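Local atomic coordinates of annexin A8 (Homo sapiens, PDB entry 1W3W), a protein that binds phospholipids in a calcium-dependent manner and acts as an anticoagulant, indirectly inhibiting the thromboplastin-specific complex of the blood coagulation cascade. Residues Thr196-Leu205 / Glu235-Met244; Lys301-Glu309 / Leu319-Pro327. One frame throughout, in Å; residues are numbered along the deposited sequence.

Contact 1 (Thr196-Leu205 / Glu235-Met244); sequences TDEMKFITIL and ETHGSLEEAM
Met244 inserts as a knob into a hole formed by Glu198, Phe201, Ile202 and Leu205, joining helices 198-207 and 238-252 inside the third annexin repeat. The two short helical segments run in the same general direction, crossing at 30°, and their axes come no nearer than 11.7 Å, a gap bridged by the long methionine. Its chain is fully extended beyond CG, with both chi2 and chi3 near 180°, which carries the terminal methyl to the facing helix. There the packing is tight: Met244 CE lies 3.5 Å from Phe201 CB and 3.6 Å from Ile202 CG1, the methionine and isoleucine side chains meeting at about a right angle. Nearer its backbone, Met244 CG rests 3.8 Å from Leu205 CD2. The sulfur contributes a Met-aromatic contact, Met244 SD standing obliquely to the Phe201 ring. Beside this core, Leu240 CD1 reaches Ile202 CD1 at 4.2 Å, and both residues are backed by helix 153-163, through Tyr154 and Ile158 respectively.

Toward Thr196 and Glu235, where the residues are partly exposed, the contact is more polar, and scattered touches replace the interlocked methionine. Thr196 OG1 approaches Glu235 CB at 3.7 Å, the two side chains crossing at about a right angle. The extended Glu235 side chain then brings OE1 to 3.1 Å from Phe201 CZ, its carboxylate plane turned 76° from the ring. Glu198 bends at chi2, so that its carboxylate folds over Leu240 CD2 and places OE1, for which the model offers no polar partner, beside Thr236. The hydroxyl of Thr236 is engaged elsewhere, on the carbonyl oxygen of Ile232 in helix 228-235; it is the methyl CG2 that meets Glu198 OE1, at 3.5 Å.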
ATOM      1  N   THR A 196      24.569   3.874  16.654  1.00 55.02           N
ATOM      2  CA  THR A 196      24.402   4.249  15.248  1.00 53.89           C
ATOM      3  C   THR A 196      23.747   5.632  15.142  1.00 52.60           C
ATOM      4  O   THR A 196      22.837   5.953  15.908  1.00 52.51           O
ATOM      5  CB  THR A 196      23.523   3.207  14.497  1.00 53.92           C
ATOM      6  OG1 THR A 196      24.160   1.922  14.494  1.00 54.34           O
ATOM      7  CG2 THR A 196      23.387   3.556  13.009  1.00 54.10           C
ATOM      8  N   ASP A 197      24.226   6.443  14.202  1.00 51.10           N
ATOM      9  CA  ASP A 197      23.663   7.768  13.947  1.00 49.87           C
ATOM     10  C   ASP A 197      22.471   7.621  13.007  1.00 48.41           C
ATOM     11  O   ASP A 197      22.584   7.803  11.788  1.00 48.02           O
ATOM     12  CB  ASP A 197      24.717   8.705  13.353  1.00 49.92           C
ATOM     13  CG  ASP A 197      24.266  10.154  13.325  1.00 50.50           C
ATOM     14  OD1 ASP A 197      23.047  10.425  13.449  1.00 50.75           O
ATOM     15  OD2 ASP A 197      25.072  11.094  13.179  1.00 51.69           O
ATOM     16  N   GLU A 198      21.326   7.308  13.607  1.00 46.72           N
ATOM     17  CA  GLU A 198      20.115   6.972  12.864  1.00 45.52           C
ATOM     18  C   GLU A 198      19.667   8.147  11.994  1.00 43.64           C
ATOM     19  O   GLU A 198      19.196   7.938  10.883  1.00 43.31           O
ATOM     20  CB  GLU A 198      18.968   6.549  13.804  1.00 45.81           C
ATOM     21  CG  GLU A 198      19.336   5.644  14.987  1.00 47.76           C
ATOM     22  CD  GLU A 198      19.495   4.185  14.609  1.00 50.11           C
ATOM     23  OE1 GLU A 198      20.062   3.902  13.528  1.00 52.35           O
ATOM     24  OE2 GLU A 198      19.059   3.316  15.404  1.00 52.23           O
ATOM     25  N   MET A 199      19.830   9.372  12.492  1.00 41.57           N
ATOM     26  CA  MET A 199      19.376  10.570  11.774  1.00 40.27           C
ATOM     27  C   MET A 199      20.063  10.769  10.430  1.00 38.40           C
ATOM     28  O   MET A 199      19.481  11.352   9.524  1.00 37.57           O
ATOM     29  CB  MET A 199      19.560  11.834  12.625  1.00 40.47           C
ATOM     30  CG  MET A 199      18.431  12.094  13.614  1.00 42.09           C
ATOM     31  SD  MET A 199      16.751  12.046  12.889  1.00 45.91           S
ATOM     32  CE  MET A 199      16.878  13.315  11.639  1.00 44.71           C
ATOM     33  N   LYS A 200      21.301  10.297  10.313  1.00 36.63           N
ATOM     34  CA  LYS A 200      22.033  10.393   9.058  1.00 35.64           C
ATOM     35  C   LYS A 200      21.443   9.448   8.010  1.00 34.01           C
ATOM     36  O   LYS A 200      21.242   9.841   6.862  1.00 33.31           O
ATOM     37  CB  LYS A 200      23.524  10.111   9.264  1.00 35.94           C
ATOM     38  CG  LYS A 200      24.410  10.791   8.231  1.00 37.28           C
ATOM     39  CD  LYS A 200      24.437  12.324   8.403  1.00 39.33           C
ATOM     40  CE  LYS A 200      23.598  13.069   7.340  1.00 40.68           C
ATOM     41  NZ  LYS A 200      24.400  14.104   6.601  1.00 41.20           N
ATOM     42  N   PHE A 201      21.170   8.210   8.418  1.00 32.47           N
ATOM     43  CA  PHE A 201      20.431   7.276   7.580  1.00 31.51           C
ATOM     44  C   PHE A 201      19.086   7.849   7.162  1.00 30.39           C
ATOM     45  O   PHE A 201      18.725   7.799   5.984  1.00 29.53           O
ATOM     46  CB  PHE A 201      20.196   5.950   8.308  1.00 31.94           C
ATOM     47  CG  PHE A 201      21.309   4.967   8.149  1.00 32.20           C
ATOM     48  CD1 PHE A 201      21.236   3.967   7.191  1.00 32.97           C
ATOM     49  CD2 PHE A 201      22.425   5.029   8.968  1.00 33.42           C
ATOM     50  CE1 PHE A 201      22.267   3.047   7.043  1.00 33.33           C
ATOM     51  CE2 PHE A 201      23.461   4.108   8.831  1.00 33.46           C
ATOM     52  CZ  PHE A 201      23.383   3.121   7.866  1.00 33.53           C
ATOM     53  N   ILE A 202      18.349   8.402   8.123  1.00 29.01           N
ATOM     54  CA  ILE A 202      16.973   8.837   7.877  1.00 28.27           C
ATOM     55  C   ILE A 202      16.927   9.968   6.863  1.00 27.44           C
ATOM     56  O   ILE A 202      16.131   9.938   5.919  1.00 26.38           O
ATOM     57  CB  ILE A 202      16.270   9.246   9.200  1.00 28.53           C
ATOM     58  CG1 ILE A 202      15.997   8.004  10.046  1.00 28.75           C
ATOM     59  CG2 ILE A 202      14.961   9.992   8.922  1.00 29.05           C
ATOM     60  CD1 ILE A 202      15.571   8.316  11.481  1.00 30.31           C
ATOM     61  N   THR A 203      17.801  10.950   7.043  1.00 26.37           N
ATOM     62  CA  THR A 203      17.819  12.124   6.185  1.00 26.26           C
ATOM     63  C   THR A 203      18.146  11.783   4.737  1.00 25.19           C
ATOM     64  O   THR A 203      17.488  12.259   3.821  1.00 24.94           O
ATOM     65  CB  THR A 203      18.841  13.159   6.713  1.00 26.59           C
ATOM     66  OG1 THR A 203      18.449  13.580   8.023  1.00 28.12           O
ATOM     67  CG2 THR A 203      18.796  14.438   5.884  1.00 27.28           C
ATOM     68  N   ILE A 204      19.173  10.976   4.534  1.00 24.20           N
ATOM     69  CA  ILE A 204      19.569  10.601   3.185  1.00 24.26           C
ATOM     70  C   ILE A 204      18.500   9.706   2.523  1.00 24.24           C
ATOM     71  O   ILE A 204      18.118   9.932   1.371  1.00 23.05           O
ATOM     72  CB  ILE A 204      20.963   9.927   3.218  1.00 24.22           C
ATOM     73  CG1 ILE A 204      22.033  10.992   3.500  1.00 24.27           C
ATOM     74  CG2 ILE A 204      21.262   9.189   1.923  1.00 24.23           C
ATOM     75  CD1 ILE A 204      23.332  10.440   4.051  1.00 25.24           C
ATOM     76  N   LEU A 205      18.018   8.704   3.253  1.00 24.38           N
ATOM     77  CA  LEU A 205      16.999   7.793   2.726  1.00 25.46           C
ATOM     78  C   LEU A 205      15.674   8.514   2.408  1.00 25.83           C
ATOM     79  O   LEU A 205      14.987   8.134   1.480  1.00 25.59           O
ATOM     80  CB  LEU A 205      16.757   6.614   3.692  1.00 25.41           C
ATOM     81  CG  LEU A 205      17.360   5.232   3.392  1.00 27.77           C
ATOM     82  CD1 LEU A 205      18.667   5.224   2.619  1.00 28.57           C
ATOM     83  CD2 LEU A 205      17.515   4.460   4.702  1.00 28.98           C
ATOM     84  N   GLU A 235      22.474  -2.837  12.053  1.00 30.66           N
ATOM     85  CA  GLU A 235      22.572  -1.569  12.803  1.00 31.80           C
ATOM     86  C   GLU A 235      21.269  -1.075  13.436  1.00 31.84           C
ATOM     87  O   GLU A 235      21.296  -0.192  14.291  1.00 32.00           O
ATOM     88  CB  GLU A 235      23.116  -0.458  11.903  1.00 32.24           C
ATOM     89  CG  GLU A 235      24.600  -0.597  11.612  1.00 34.76           C
ATOM     90  CD  GLU A 235      25.038   0.153  10.367  1.00 39.02           C
ATOM     91  OE1 GLU A 235      24.318   1.078   9.933  1.00 42.50           O
ATOM     92  OE2 GLU A 235      26.115  -0.180   9.823  1.00 42.23           O
ATOM     93  N   THR A 236      20.132  -1.622  13.015  1.00 31.83           N
ATOM     94  CA  THR A 236      18.842  -1.173  13.538  1.00 31.95           C
ATOM     95  C   THR A 236      17.964  -2.366  13.870  1.00 31.83           C
ATOM     96  O   THR A 236      18.268  -3.504  13.513  1.00 31.96           O
ATOM     97  CB  THR A 236      18.113  -0.254  12.519  1.00 31.95           C
ATOM     98  OG1 THR A 236      17.836  -0.985  11.315  1.00 31.89           O
ATOM     99  CG2 THR A 236      19.007   0.889  12.060  1.00 32.11           C
ATOM    100  N   HIS A 237      16.866  -2.089  14.557  1.00 32.06           N
ATOM    101  CA  HIS A 237      15.880  -3.116  14.891  1.00 32.49           C
ATOM    102  C   HIS A 237      14.453  -2.565  14.880  1.00 31.23           C
ATOM    103  O   HIS A 237      14.238  -1.351  14.837  1.00 31.30           O
ATOM    104  CB  HIS A 237      16.194  -3.728  16.266  1.00 33.22           C
ATOM    105  CG  HIS A 237      16.264  -2.719  17.373  1.00 36.51           C
ATOM    106  ND1 HIS A 237      17.316  -1.838  17.511  1.00 40.71           N
ATOM    107  CD2 HIS A 237      15.410  -2.448  18.391  1.00 39.46           C
ATOM    108  CE1 HIS A 237      17.103  -1.062  18.562  1.00 42.16           C
ATOM    109  NE2 HIS A 237      15.952  -1.411  19.113  1.00 41.03           N
ATOM    110  N   GLY A 238      13.491  -3.478  14.906  1.00 30.39           N
ATOM    111  CA  GLY A 238      12.093  -3.133  15.099  1.00 29.85           C
ATOM    112  C   GLY A 238      11.475  -2.369  13.941  1.00 29.11           C
ATOM    113  O   GLY A 238      11.761  -2.631  12.773  1.00 28.13           O
ATOM    114  N   SER A 239      10.623  -1.414  14.285  1.00 28.18           N
ATOM    115  CA  SER A 239       9.896  -0.628  13.298  1.00 27.73           C
ATOM    116  C   SER A 239      10.804   0.256  12.454  1.00 26.51           C
ATOM    117  O   SER A 239      10.558   0.414  11.265  1.00 25.55           O
ATOM    118  CB  SER A 239       8.831   0.223  13.984  1.00 27.93           C
ATOM    119  OG  SER A 239       7.701  -0.587  14.245  1.00 30.67           O
ATOM    120  N   LEU A 240      11.834   0.838  13.067  1.00 25.34           N
ATOM    121  CA  LEU A 240      12.781   1.666  12.324  1.00 24.89           C
ATOM    122  C   LEU A 240      13.469   0.847  11.218  1.00 23.70           C
ATOM    123  O   LEU A 240      13.585   1.308  10.093  1.00 23.10           O
ATOM    124  CB  LEU A 240      13.825   2.313  13.253  1.00 25.13           C
ATOM    125  CG  LEU A 240      14.810   3.267  12.552  1.00 26.25           C
ATOM    126  CD1 LEU A 240      14.072   4.474  11.977  1.00 27.69           C
ATOM    127  CD2 LEU A 240      15.926   3.724  13.489  1.00 26.68           C
ATOM    128  N   GLU A 241      13.888  -0.371  11.545  1.00 22.87           N
ATOM    129  CA  GLU A 241      14.468  -1.296  10.570  1.00 22.21           C
ATOM    130  C   GLU A 241      13.509  -1.583   9.410  1.00 21.42           C
ATOM    131  O   GLU A 241      13.898  -1.504   8.233  1.00 20.04           O
ATOM    132  CB  GLU A 241      14.872  -2.621  11.243  1.00 22.86           C
ATOM    133  CG  GLU A 241      15.579  -3.611  10.307  1.00 24.53           C
ATOM    134  CD  GLU A 241      15.734  -5.015  10.881  1.00 28.04           C
ATOM    135  OE1 GLU A 241      15.460  -5.214  12.079  1.00 32.07           O
ATOM    136  OE2 GLU A 241      16.124  -5.936  10.124  1.00 30.55           O
ATOM    137  N   GLU A 242      12.262  -1.913   9.749  1.00 20.67           N
ATOM    138  CA  GLU A 242      11.216  -2.185   8.758  1.00 20.51           C
ATOM    139  C   GLU A 242      11.052  -1.007   7.810  1.00 19.15           C
ATOM    140  O   GLU A 242      10.994  -1.188   6.592  1.00 19.85           O
ATOM    141  CB  GLU A 242       9.875  -2.496   9.450  1.00 20.62           C
ATOM    142  CG  GLU A 242       8.783  -3.060   8.535  1.00 23.03           C
ATOM    143  CD  GLU A 242       7.489  -3.402   9.287  1.00 26.41           C
ATOM    144  OE1 GLU A 242       6.403  -3.473   8.659  1.00 27.27           O
ATOM    145  OE2 GLU A 242       7.551  -3.587  10.520  1.00 29.46           O
ATOM    146  N   ALA A 243      11.013   0.194   8.371  1.00 18.07           N
ATOM    147  CA  ALA A 243      10.812   1.419   7.611  1.00 17.72           C
ATOM    148  C   ALA A 243      11.967   1.685   6.650  1.00 17.69           C
ATOM    149  O   ALA A 243      11.731   1.990   5.479  1.00 17.02           O
ATOM    150  CB  ALA A 243      10.632   2.607   8.553  1.00 18.30           C
ATOM    151  N   MET A 244      13.204   1.558   7.140  1.00 17.11           N
ATOM    152  CA  MET A 244      14.396   1.737   6.295  1.00 17.75           C
ATOM    153  C   MET A 244      14.492   0.722   5.169  1.00 16.90           C
ATOM    154  O   MET A 244      14.705   1.098   4.020  1.00 16.54           O
ATOM    155  CB  MET A 244      15.683   1.712   7.130  1.00 18.35           C
ATOM    156  CG  MET A 244      15.896   3.002   7.872  1.00 20.46           C
ATOM    157  SD  MET A 244      17.406   3.087   8.845  1.00 27.00           S
ATOM    158  CE  MET A 244      17.167   4.679   9.447  1.00 27.12           C
TER

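Contact 2 (Lys301-Glu309 / Leu319-Pro327); sequences KTLSSMIME and LLSLVGSDP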
ATOM      1  N   LYS A 301       5.856 -19.954  -7.654  1.00 22.23           N
ATOM      2  CA  LYS A 301       4.435 -20.283  -7.652  1.00 22.07           C
ATOM      3  C   LYS A 301       3.630 -19.006  -7.887  1.00 21.00           C
ATOM      4  O   LYS A 301       4.145 -17.904  -7.686  1.00 19.91           O
ATOM      5  CB  LYS A 301       4.022 -20.908  -6.328  1.00 22.63           C
ATOM      6  CG  LYS A 301       4.505 -20.179  -5.089  1.00 25.61           C
ATOM      7  CD  LYS A 301       3.991 -20.868  -3.813  1.00 29.66           C
ATOM      8  CE  LYS A 301       5.119 -21.367  -2.910  1.00 32.86           C
ATOM      9  NZ  LYS A 301       5.155 -22.866  -2.804  1.00 36.00           N
ATOM     10  N   THR A 302       2.378 -19.149  -8.314  1.00 19.25           N
ATOM     11  CA  THR A 302       1.537 -17.982  -8.600  1.00 18.50           C
ATOM     12  C   THR A 302       0.910 -17.373  -7.338  1.00 17.34           C
ATOM     13  O   THR A 302       0.714 -18.048  -6.335  1.00 15.70           O
ATOM     14  CB  THR A 302       0.431 -18.335  -9.581  1.00 18.99           C
ATOM     15  OG1 THR A 302      -0.461 -19.278  -8.978  1.00 18.38           O
ATOM     16  CG2 THR A 302       0.987 -19.045 -10.841  1.00 19.94           C
ATOM     17  N   LEU A 303       0.594 -16.084  -7.419  1.00 17.33           N
ATOM     18  CA  LEU A 303      -0.136 -15.376  -6.385  1.00 17.28           C
ATOM     19  C   LEU A 303      -1.465 -16.090  -6.062  1.00 17.37           C
ATOM     20  O   LEU A 303      -1.808 -16.300  -4.903  1.00 16.91           O
ATOM     21  CB  LEU A 303      -0.418 -13.945  -6.865  1.00 17.39           C
ATOM     22  CG  LEU A 303      -1.222 -13.050  -5.927  1.00 17.75           C
ATOM     23  CD1 LEU A 303      -0.559 -12.949  -4.586  1.00 18.00           C
ATOM     24  CD2 LEU A 303      -1.377 -11.672  -6.562  1.00 19.04           C
ATOM     25  N   SER A 304      -2.188 -16.468  -7.108  1.00 17.82           N
ATOM     26  CA  SER A 304      -3.484 -17.147  -6.972  1.00 17.94           C
ATOM     27  C   SER A 304      -3.407 -18.466  -6.207  1.00 18.31           C
ATOM     28  O   SER A 304      -4.302 -18.778  -5.437  1.00 17.65           O
ATOM     29  CB  SER A 304      -4.095 -17.383  -8.349  1.00 18.38           C
ATOM     30  OG  SER A 304      -4.379 -16.139  -8.951  1.00 19.74           O
ATOM     31  N   SER A 305      -2.323 -19.224  -6.381  1.00 18.77           N
ATOM     32  CA  SER A 305      -2.187 -20.507  -5.696  1.00 19.07           C
ATOM     33  C   SER A 305      -2.090 -20.305  -4.185  1.00 19.21           C
ATOM     34  O   SER A 305      -2.644 -21.099  -3.405  1.00 18.64           O
ATOM     35  CB  SER A 305      -0.994 -21.331  -6.230  1.00 19.05           C
ATOM     36  OG  SER A 305       0.261 -20.904  -5.668  1.00 20.89           O
ATOM     37  N   MET A 306      -1.412 -19.241  -3.766  1.00 19.45           N
ATOM     38  CA  MET A 306      -1.329 -18.941  -2.349  1.00 19.73           C
ATOM     39  C   MET A 306      -2.639 -18.411  -1.804  1.00 19.32           C
ATOM     40  O   MET A 306      -3.043 -18.760  -0.696  1.00 19.10           O
ATOM     41  CB  MET A 306      -0.163 -17.989  -2.052  1.00 20.72           C
ATOM     42  CG  MET A 306       1.105 -18.755  -1.783  1.00 24.36           C
ATOM     43  SD  MET A 306       2.429 -17.736  -1.247  1.00 30.29           S
ATOM     44  CE  MET A 306       2.182 -17.791   0.493  1.00 28.88           C
ATOM     45  N   ILE A 307      -3.324 -17.587  -2.584  1.00 19.24           N
ATOM     46  CA  ILE A 307      -4.650 -17.125  -2.202  1.00 19.48           C
ATOM     47  C   ILE A 307      -5.617 -18.317  -2.029  1.00 20.60           C
ATOM     48  O   ILE A 307      -6.374 -18.366  -1.069  1.00 20.60           O
ATOM     49  CB  ILE A 307      -5.195 -16.103  -3.230  1.00 18.60           C
ATOM     50  CG1 ILE A 307      -4.425 -14.777  -3.124  1.00 18.82           C
ATOM     51  CG2 ILE A 307      -6.665 -15.868  -2.994  1.00 18.64           C
ATOM     52  CD1 ILE A 307      -4.680 -13.820  -4.269  1.00 18.38           C
ATOM     53  N   MET A 308      -5.584 -19.274  -2.948  1.00 22.19           N
ATOM     54  CA  MET A 308      -6.437 -20.476  -2.858  1.00 24.24           C
ATOM     55  C   MET A 308      -6.160 -21.315  -1.606  1.00 25.40           C
ATOM     56  O   MET A 308      -7.083 -21.860  -0.986  1.00 26.32           O
ATOM     57  CB  MET A 308      -6.262 -21.343  -4.102  1.00 24.29           C
ATOM     58  CG  MET A 308      -6.841 -20.685  -5.326  1.00 27.30           C
ATOM     59  SD  MET A 308      -6.855 -21.703  -6.798  1.00 32.12           S
ATOM     60  CE  MET A 308      -8.086 -22.828  -6.358  1.00 33.23           C
ATOM     61  N   GLU A 309      -4.895 -21.383  -1.222  1.00 26.76           N
ATOM     62  CA  GLU A 309      -4.475 -22.139  -0.049  1.00 27.97           C
ATOM     63  C   GLU A 309      -4.880 -21.463   1.251  1.00 27.84           C
ATOM     64  O   GLU A 309      -5.234 -22.147   2.209  1.00 28.31           O
ATOM     65  CB  GLU A 309      -2.957 -22.338  -0.082  1.00 28.43           C
ATOM     66  CG  GLU A 309      -2.443 -23.366   0.917  1.00 31.80           C
ATOM     67  CD  GLU A 309      -0.927 -23.425   0.943  1.00 35.55           C
ATOM     68  OE1 GLU A 309      -0.333 -23.435   2.058  1.00 37.51           O
ATOM     69  OE2 GLU A 309      -0.339 -23.443  -0.159  1.00 37.85           O
ATOM     70  N   LEU A 319     -11.412 -12.298  -4.419  1.00 15.74           N
ATOM     71  CA  LEU A 319      -9.984 -11.999  -4.602  1.00 16.16           C
ATOM     72  C   LEU A 319      -9.486 -12.543  -5.931  1.00 16.61           C
ATOM     73  O   LEU A 319      -8.770 -11.851  -6.663  1.00 16.35           O
ATOM     74  CB  LEU A 319      -9.134 -12.565  -3.472  1.00 16.09           C
ATOM     75  CG  LEU A 319      -9.130 -11.805  -2.147  1.00 16.96           C
ATOM     76  CD1 LEU A 319      -8.429 -12.614  -1.107  1.00 18.91           C
ATOM     77  CD2 LEU A 319      -8.454 -10.462  -2.294  1.00 18.69           C
ATOM     78  N   LEU A 320      -9.880 -13.774  -6.253  1.00 16.67           N
ATOM     79  CA  LEU A 320      -9.438 -14.410  -7.491  1.00 17.27           C
ATOM     80  C   LEU A 320     -10.023 -13.719  -8.714  1.00 17.42           C
ATOM     81  O   LEU A 320      -9.363 -13.629  -9.726  1.00 17.73           O
ATOM     82  CB  LEU A 320      -9.790 -15.915  -7.483  1.00 17.44           C
ATOM     83  CG  LEU A 320      -9.042 -16.779  -6.459  1.00 17.85           C
ATOM     84  CD1 LEU A 320      -9.580 -18.233  -6.453  1.00 19.73           C
ATOM     85  CD2 LEU A 320      -7.550 -16.792  -6.755  1.00 19.39           C
ATOM     86  N   SER A 321     -11.250 -13.209  -8.612  1.00 18.30           N
ATOM     87  CA  SER A 321     -11.883 -12.467  -9.706  1.00 18.58           C
ATOM     88  C   SER A 321     -11.097 -11.188 -10.001  1.00 18.94           C
ATOM     89  O   SER A 321     -10.870 -10.845 -11.160  1.00 17.63           O
ATOM     90  CB  SER A 321     -13.340 -12.162  -9.366  1.00 19.03           C
ATOM     91  OG  SER A 321     -14.016 -11.545 -10.443  1.00 20.27           O
ATOM     92  N   LEU A 322     -10.637 -10.517  -8.942  1.00 19.30           N
ATOM     93  CA  LEU A 322      -9.833  -9.299  -9.060  1.00 19.71           C
ATOM     94  C   LEU A 322      -8.467  -9.564  -9.661  1.00 19.73           C
ATOM     95  O   LEU A 322      -8.011  -8.833 -10.526  1.00 20.20           O
ATOM     96  CB  LEU A 322      -9.609  -8.685  -7.675  1.00 19.90           C
ATOM     97  CG  LEU A 322     -10.638  -7.698  -7.167  1.00 21.18           C
ATOM     98  CD1 LEU A 322     -10.301  -7.375  -5.722  1.00 21.39           C
ATOM     99  CD2 LEU A 322     -10.661  -6.435  -8.027  1.00 22.54           C
ATOM    100  N   VAL A 323      -7.811 -10.618  -9.189  1.00 19.69           N
ATOM    101  CA  VAL A 323      -6.477 -10.980  -9.652  1.00 19.46           C
ATOM    102  C   VAL A 323      -6.511 -11.381 -11.128  1.00 19.66           C
ATOM    103  O   VAL A 323      -5.592 -11.080 -11.874  1.00 19.10           O
ATOM    104  CB  VAL A 323      -5.876 -12.112  -8.779  1.00 19.36           C
ATOM    105  CG1 VAL A 323      -4.562 -12.621  -9.357  1.00 19.71           C
ATOM    106  CG2 VAL A 323      -5.653 -11.619  -7.345  1.00 19.44           C
ATOM    107  N   GLY A 324      -7.578 -12.059 -11.536  1.00 20.39           N
ATOM    108  CA  GLY A 324      -7.740 -12.509 -12.909  1.00 21.03           C
ATOM    109  C   GLY A 324      -6.887 -13.720 -13.251  1.00 21.31           C
ATOM    110  O   GLY A 324      -6.303 -14.366 -12.375  1.00 21.16           O
ATOM    111  N   SER A 325      -6.812 -14.029 -14.539  1.00 21.78           N
ATOM    112  CA  SER A 325      -6.067 -15.202 -14.989  1.00 22.51           C
ATOM    113  C   SER A 325      -4.615 -15.164 -14.488  1.00 22.03           C
ATOM    114  O   SER A 325      -3.935 -14.157 -14.591  1.00 21.70           O
ATOM    115  CB  SER A 325      -6.109 -15.338 -16.518  1.00 23.16           C
ATOM    116  OG  SER A 325      -5.542 -16.588 -16.899  1.00 24.80           O
ATOM    117  N   ASP A 326      -4.159 -16.283 -13.935  1.00 21.99           N
ATOM    118  CA  ASP A 326      -2.857 -16.357 -13.303  1.00 22.11           C
ATOM    119  C   ASP A 326      -2.195 -17.715 -13.587  1.00 22.97           C
ATOM    120  O   ASP A 326      -1.987 -18.510 -12.664  1.00 23.04           O
ATOM    121  CB  ASP A 326      -3.063 -16.139 -11.801  1.00 21.92           C
ATOM    122  CG  ASP A 326      -1.804 -15.738 -11.073  1.00 20.02           C
ATOM    123  OD1 ASP A 326      -1.868 -15.690  -9.832  1.00 18.92           O
ATOM    124  OD2 ASP A 326      -0.724 -15.450 -11.624  1.00 19.38           O
ATOM    125  N   PRO A 327      -1.877 -17.993 -14.857  1.00 23.68           N
ATOM    126  CA  PRO A 327      -1.283 -19.282 -15.217  1.00 24.22           C
ATOM    127  C   PRO A 327       0.139 -19.434 -14.689  1.00 24.54           C
ATOM    128  O   PRO A 327       0.892 -18.447 -14.671  1.00 24.48           O
ATOM    129  CB  PRO A 327      -1.277 -19.267 -16.759  1.00 24.48           C
ATOM    130  CG  PRO A 327      -2.037 -18.089 -17.162  1.00 24.75           C
ATOM    131  CD  PRO A 327      -2.019 -17.116 -16.029  1.00 23.65           C
ATOM    132  OXT PRO A 327       0.471 -20.554 -14.300  1.00 25.16           O
TER
HETATM  133  O   HOH W   1      -2.503 -20.055 -10.639  1.00 26.10           O
HETATM  134  O   HOH W   2       1.326 -14.915  -9.936  1.00 18.60           O
HETATM  135  O   HOH W   3      -6.920 -15.720 -10.005  1.00 34.96           O
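Asp326 grips the first turn of helix 303-310 through Ser304. A single carboxylate oxygen, OD1, takes two hydrogen bonds: Ser304 N reaches it at 2.9 Å, nearly along its C-O axis and with an N-H...O angle of 157°, while Ser304 OG donates to the anti lone pair of Asp326 OD1 at 2.7 Å. With CG anti to the backbone N (chi1 -161°), the carboxylate is carried to the helix start. Thr302, the N-cap, adds a capping bond within its own segment, its OG1 accepting from Ser305 N at 3.2 Å. Together, the threonine hydroxyl and the aspartate occupy amides at the start of the helix, where a negative charge would probably be favoured.

Three waters extend the polar network. One accepts from Leu303 N and donates to Asp326 OD2, so the second carboxylate oxygen also serves the helix start. Another joins Thr302 OG1 to Asp326 O, and a third links Ser304 OG with Gly324 O and, at longer range, Leu320 O.

Helices 303-310 and 313-323, both of the fourth annexin repeat, are antiparallel here, their local axes at 174°; Gly324, with positive phi, follows the second, and the chain then turns aside and lays Asp326 against the N-terminal end of the first.

Apolar contacts fill the space between the helices. Ile307 divides its branches: CG2 lies 4.0 Å from Leu320 CD2 and also touches Leu319 CB, whereas its CD1 meets Val323 CG2 at 3.9 Å. Ile307 also packs on Met266, a residue of the calcium site, and its side chain is about 10 Å from the bound calcium ion. At the exposed margin Met308 crosses Leu320 at about a right angle, Met308 CG coming within 3.8 Å of Leu320 CD1.

The two contacts follow one another along the chain, contact 1 within the third annexin repeat and contact 2 within the fourth, and share no helix. Their centres lie 35 Å apart on opposite sides of the centre of the chain, with about 17 Å between nearest atoms, so each ties together its own repeat without touching the other. Contact 1 is buried, lies away from the annotated sites and joins helices 198-207 and 238-252, whose segments run in the same general direction. Contact 2 pairs the antiparallel helices 303-310 and 313-323 near the C-terminus, close to the calcium site of Met266, Gly268, Gly270 and Asp310. Both thus belong to the all-helical repeat architecture of the annexins.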